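Long-range contacts in beta-1,4-galactanase (Thielavia heterothallica, PDB 1HJS), which hydrolyses internal (1->4)-beta-D-galactosidic linkages in type I arabinogalactans as a family 53 glycoside hydrolase: residues A[136-141]-A[153-157]; A[1-7]-A[328-332]. All blocks are in the same frame, centred on the assembly; numbering follows the deposited sequence.

In the fold
Both contacts lie in one TIM-barrel domain, around its parallel eight-stranded barrel, on opposite sides of the chain's centre, with contact centres about 30 Å apart and nearest atoms about 18 Å apart. Contact 2 (1-7 with 328-332) joins the two ends of the chain: strand 4-8, the first of the barrel, meets the C-terminal tail that comes after the last strand, 290-296. Contact 1 (136-141 with 153-157) falls between these in sequence and is local, tying what follows strand 129-132 to helix 150-165. Contact 2 lays the tail against strand 4-8, near the seam where that strand pairs with strand 290-296, while contact 1 packs a loop beside the probable proton donor E135.

Contact 1: A[136-141]-A[153-157]; sequences IRAGLL and IARLL
With chi1 of 56°, I136 sets CG1 between its backbone N and carbonyl carbon, and an extended chi2 carries CD1 straight at the helix, where it meets L157 tip to tip, 3.8 Å from CD2 and nearly as close to CD1. L140 has a similar first torsion (71°); its two methyls part, CD1 lying 4.3 Å from L157 CD2 and CD2 lying 4.2 Å from L156 CD1. L140 and L156 run antiparallel alongside one another, and the same L156 CD1 also receives L141 CD1. I153, one turn before L157, brings its CD1 to 4.0 Å from the CA of G139. A CB on G139 would crowd that methyl and collide with the carbonyl O of A138, so glycine suits both the backbone and the packing. The contact is wholly apolar and buried. W191 of helix 185-196 touches I136, I153 and L157 together, while I177 and L179 of barrel strand 174-179 back I136. Beyond the leucines, helix 102-122 supplies L109 against L141 and S106 against L156, so the contact meets helix 185-196 through I136, I153 and L157 and helix 102-122 through L141 and L156.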
# COMPACT_ATOMS: atom_id res chain seq x y z
N ILE A 136 -1.60 -5.55 8.56
CA ILE A 136 -2.29 -6.34 9.57
C ILE A 136 -1.36 -7.23 10.39
O ILE A 136 -1.72 -8.35 10.77
CB ILE A 136 -3.40 -7.21 8.93
CG1 ILE A 136 -2.82 -8.10 7.82
CG2 ILE A 136 -4.48 -6.30 8.35
CD1 ILE A 136 -3.84 -9.06 7.22
N ARG A 137 -0.17 -6.71 10.69
CA ARG A 137 0.84 -7.42 11.46
C ARG A 137 0.38 -7.74 12.89
O ARG A 137 0.86 -8.68 13.52
CB ARG A 137 2.11 -6.59 11.52
CG ARG A 137 3.29 -7.28 12.17
CD ARG A 137 4.21 -6.22 12.76
NE ARG A 137 3.79 -5.83 14.09
CZ ARG A 137 4.09 -4.67 14.67
NH1 ARG A 137 4.82 -3.76 14.03
NH2 ARG A 137 3.69 -4.44 15.91
N ALA A 138 -0.54 -6.93 13.41
CA ALA A 138 -1.08 -7.17 14.74
C ALA A 138 -2.55 -7.57 14.59
O ALA A 138 -3.35 -7.45 15.52
CB ALA A 138 -0.96 -5.90 15.59
N GLY A 139 -2.89 -8.06 13.40
CA GLY A 139 -4.24 -8.49 13.13
C GLY A 139 -5.09 -7.40 12.50
O GLY A 139 -4.58 -6.39 12.01
N LEU A 140 -6.41 -7.61 12.53
CA LEU A 140 -7.35 -6.65 11.97
C LEU A 140 -8.66 -6.75 12.74
O LEU A 140 -8.84 -7.67 13.54
CB LEU A 140 -7.61 -6.96 10.50
CG LEU A 140 -8.43 -8.23 10.21
CD1 LEU A 140 -8.91 -8.21 8.76
CD2 LEU A 140 -7.58 -9.47 10.48
N LEU A 141 -9.57 -5.82 12.48
CA LEU A 141 -10.88 -5.82 13.12
C LEU A 141 -10.79 -6.19 14.60
O LEU A 141 -11.35 -7.19 15.04
CB LEU A 141 -11.79 -6.81 12.38
CG LEU A 141 -12.00 -6.46 10.90
CD1 LEU A 141 -12.55 -7.65 10.13
CD2 LEU A 141 -12.92 -5.27 10.79
N ILE A 153 -8.09 -14.58 12.93
CA ILE A 153 -7.43 -13.87 11.83
C ILE A 153 -7.49 -14.69 10.54
O ILE A 153 -7.87 -14.17 9.49
CB ILE A 153 -5.95 -13.58 12.18
CG1 ILE A 153 -5.88 -12.63 13.37
CG2 ILE A 153 -5.24 -12.99 10.97
CD1 ILE A 153 -4.48 -12.39 13.88
N ALA A 154 -7.13 -15.96 10.63
CA ALA A 154 -7.16 -16.83 9.46
C ALA A 154 -8.58 -16.91 8.90
O ALA A 154 -8.78 -16.86 7.69
CB ALA A 154 -6.66 -18.23 9.82
N ARG A 155 -9.56 -17.04 9.79
CA ARG A 155 -10.95 -17.13 9.39
C ARG A 155 -11.42 -15.85 8.70
O ARG A 155 -12.10 -15.90 7.67
CB ARG A 155 -11.82 -17.42 10.61
CG ARG A 155 -13.30 -17.43 10.33
CD ARG A 155 -13.90 -18.80 10.61
NE ARG A 155 -15.19 -18.67 11.28
CZ ARG A 155 -15.40 -18.90 12.57
NH1 ARG A 155 -14.39 -19.28 13.36
NH2 ARG A 155 -16.61 -18.74 13.08
N LEU A 156 -11.07 -14.71 9.28
CA LEU A 156 -11.46 -13.43 8.71
C LEU A 156 -10.84 -13.24 7.33
O LEU A 156 -11.53 -12.86 6.38
CB LEU A 156 -11.04 -12.29 9.64
CG LEU A 156 -11.81 -12.19 10.96
CD1 LEU A 156 -11.13 -11.19 11.89
CD2 LEU A 156 -13.25 -11.76 10.69
N LEU A 157 -9.54 -13.51 7.21
CA LEU A 157 -8.86 -13.35 5.92
C LEU A 157 -9.43 -14.31 4.87
O LEU A 157 -9.52 -13.95 3.69
CB LEU A 157 -7.35 -13.56 6.09
CG LEU A 157 -6.67 -12.49 6.95
CD1 LEU A 157 -5.19 -12.81 7.11
CD2 LEU A 157 -6.85 -11.12 6.31

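Contact 2: A[1-7]-A[328-332]; sequences ALTYRGV and VFQRI. With SO4 (sulfate ion), chain H.
L2 N donates to the terminal carboxylate oxygen OXT of I332, 3.3 Å away and nearly straight at 168°; the N-terminal amine of A1 adds a long salt bridge to the same OXT. The other carboxylate oxygen, I332 O, accepts from a water that also donates to L2 O and accepts from R5 NH1, so one water joins the tail, the main chain and the guanidinium. Among the side chains, L2 CD1 meets I332 CD1 at 4.0 Å, and I332 CG1 lies alongside R5 CD at 3.8 Å. The R5 chain bends at chi3 (-56°), which places NE 3.0 Å from F329 O and turns the guanidinium edge to a sulfate, probably from the crystallisation liquor. R5 NH2 donates to sulfate O3 (2.6 Å, 173°), whereas the bond from R5 NH1 to O2 is weak. With R5 cut back to an alanine, the bridging water is likely to lose its guanidinium partner and a gap to open beside I332. Farther along, V7 CG1 approaches F329 CZ at 3.6 Å. In the next shell, G40 O accepts from R5 NE, V41 packs on both V7 and F329, and A281 and S285 of helix 270-285 touch L2. Backbone hydrogen bonds between Y4 and G6 and strand 290-296 complete the closure of a TIM barrel, its first and last strands paired and the chain ends brought together.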
# COMPACT_ATOMS: atom_id res chain seq x y z
N ALA A 1 11.92 -4.24 -15.36
CA ALA A 1 12.07 -5.33 -14.36
C ALA A 1 10.79 -5.52 -13.55
O ALA A 1 10.19 -6.59 -13.56
CB ALA A 1 13.25 -5.02 -13.43
N LEU A 2 10.38 -4.46 -12.85
CA LEU A 2 9.17 -4.52 -12.03
C LEU A 2 7.90 -4.54 -12.87
O LEU A 2 7.79 -3.83 -13.87
CB LEU A 2 9.11 -3.32 -11.08
CG LEU A 2 10.13 -3.24 -9.95
CD1 LEU A 2 9.92 -1.94 -9.18
CD2 LEU A 2 9.99 -4.45 -9.03
N THR A 3 6.93 -5.34 -12.44
CA THR A 3 5.66 -5.42 -13.13
C THR A 3 4.83 -4.20 -12.74
O THR A 3 4.20 -3.57 -13.59
CB THR A 3 4.89 -6.69 -12.72
OG1 THR A 3 5.61 -7.84 -13.16
CG2 THR A 3 3.49 -6.70 -13.33
N TYR A 4 4.87 -3.87 -11.46
CA TYR A 4 4.12 -2.73 -10.94
C TYR A 4 5.05 -1.61 -10.50
O TYR A 4 5.84 -1.78 -9.58
CB TYR A 4 3.27 -3.17 -9.75
CG TYR A 4 2.38 -4.36 -10.04
CD1 TYR A 4 1.19 -4.21 -10.74
CD2 TYR A 4 2.77 -5.64 -9.65
CE1 TYR A 4 0.40 -5.32 -11.06
CE2 TYR A 4 1.99 -6.75 -9.96
CZ TYR A 4 0.81 -6.59 -10.67
OH TYR A 4 0.06 -7.69 -11.00
N ARG A 5 4.94 -0.47 -11.17
CA ARG A 5 5.73 0.71 -10.83
C ARG A 5 4.65 1.69 -10.39
O ARG A 5 3.99 2.30 -11.23
CB ARG A 5 6.45 1.26 -12.07
CG ARG A 5 7.44 0.29 -12.71
CD ARG A 5 8.20 0.98 -13.85
NE ARG A 5 7.27 1.52 -14.85
CZ ARG A 5 6.70 0.80 -15.80
NH1 ARG A 5 6.96 -0.50 -15.91
NH2 ARG A 5 5.85 1.37 -16.65
N GLY A 6 4.46 1.84 -9.09
CA GLY A 6 3.41 2.74 -8.67
C GLY A 6 3.60 3.67 -7.50
O GLY A 6 4.68 3.77 -6.90
N VAL A 7 2.52 4.37 -7.19
CA VAL A 7 2.48 5.30 -6.08
C VAL A 7 1.08 5.20 -5.50
O VAL A 7 0.14 4.78 -6.18
CB VAL A 7 2.71 6.78 -6.53
CG1 VAL A 7 4.02 6.90 -7.28
CG2 VAL A 7 1.53 7.26 -7.39
N VAL A 328 11.88 8.69 -11.97
CA VAL A 328 12.53 7.44 -11.58
C VAL A 328 11.71 6.23 -12.01
O VAL A 328 12.25 5.17 -12.32
CB VAL A 328 12.76 7.38 -10.05
CG1 VAL A 328 11.43 7.26 -9.31
CG2 VAL A 328 13.67 6.20 -9.70
N PHE A 329 10.39 6.40 -12.06
CA PHE A 329 9.51 5.31 -12.45
C PHE A 329 9.68 4.89 -13.90
O PHE A 329 9.12 3.87 -14.34
CB PHE A 329 8.07 5.69 -12.13
CG PHE A 329 7.81 5.85 -10.66
CD1 PHE A 329 7.74 4.73 -9.83
CD2 PHE A 329 7.71 7.12 -10.10
CE1 PHE A 329 7.58 4.88 -8.46
CE2 PHE A 329 7.55 7.27 -8.73
CZ PHE A 329 7.48 6.15 -7.90
N GLN A 330 10.45 5.66 -14.65
CA GLN A 330 10.72 5.35 -16.05
C GLN A 330 11.96 4.46 -16.15
O GLN A 330 12.27 3.94 -17.22
CB GLN A 330 11.00 6.63 -16.84
CG GLN A 330 9.80 7.52 -17.09
CD GLN A 330 10.17 8.81 -17.80
OE1 GLN A 330 9.31 9.52 -18.32
NE2 GLN A 330 11.46 9.12 -17.82
N ARG A 331 12.66 4.28 -15.03
CA ARG A 331 13.90 3.51 -15.04
C ARG A 331 13.97 2.27 -14.16
O ARG A 331 15.06 1.74 -13.94
CB ARG A 331 15.06 4.45 -14.68
CG ARG A 331 15.07 5.75 -15.48
CD ARG A 331 16.30 6.59 -15.17
NE ARG A 331 16.27 7.19 -13.84
CZ ARG A 331 15.61 8.30 -13.53
NH1 ARG A 331 14.92 8.95 -14.46
NH2 ARG A 331 15.66 8.78 -12.29
N ILE A 332 12.83 1.79 -13.66
CA ILE A 332 12.82 0.61 -12.80
C ILE A 332 11.89 -0.49 -13.29
O ILE A 332 11.23 -0.29 -14.33
CB ILE A 332 12.43 0.98 -11.36
CG1 ILE A 332 11.03 1.59 -11.33
CG2 ILE A 332 13.45 1.94 -10.78
CD1 ILE A 332 10.54 1.94 -9.95
OXT ILE A 332 11.82 -1.55 -12.63
S SO4 H . 4.25 -1.37 -18.60
O1 SO4 H . 4.87 -1.88 -20.01
O2 SO4 H . 4.75 -2.31 -17.62
O3 SO4 H . 4.60 -0.14 -18.38
O4 SO4 H . 2.83 -1.58 -18.78
O HOH W 1 9.16 -2.07 -15.14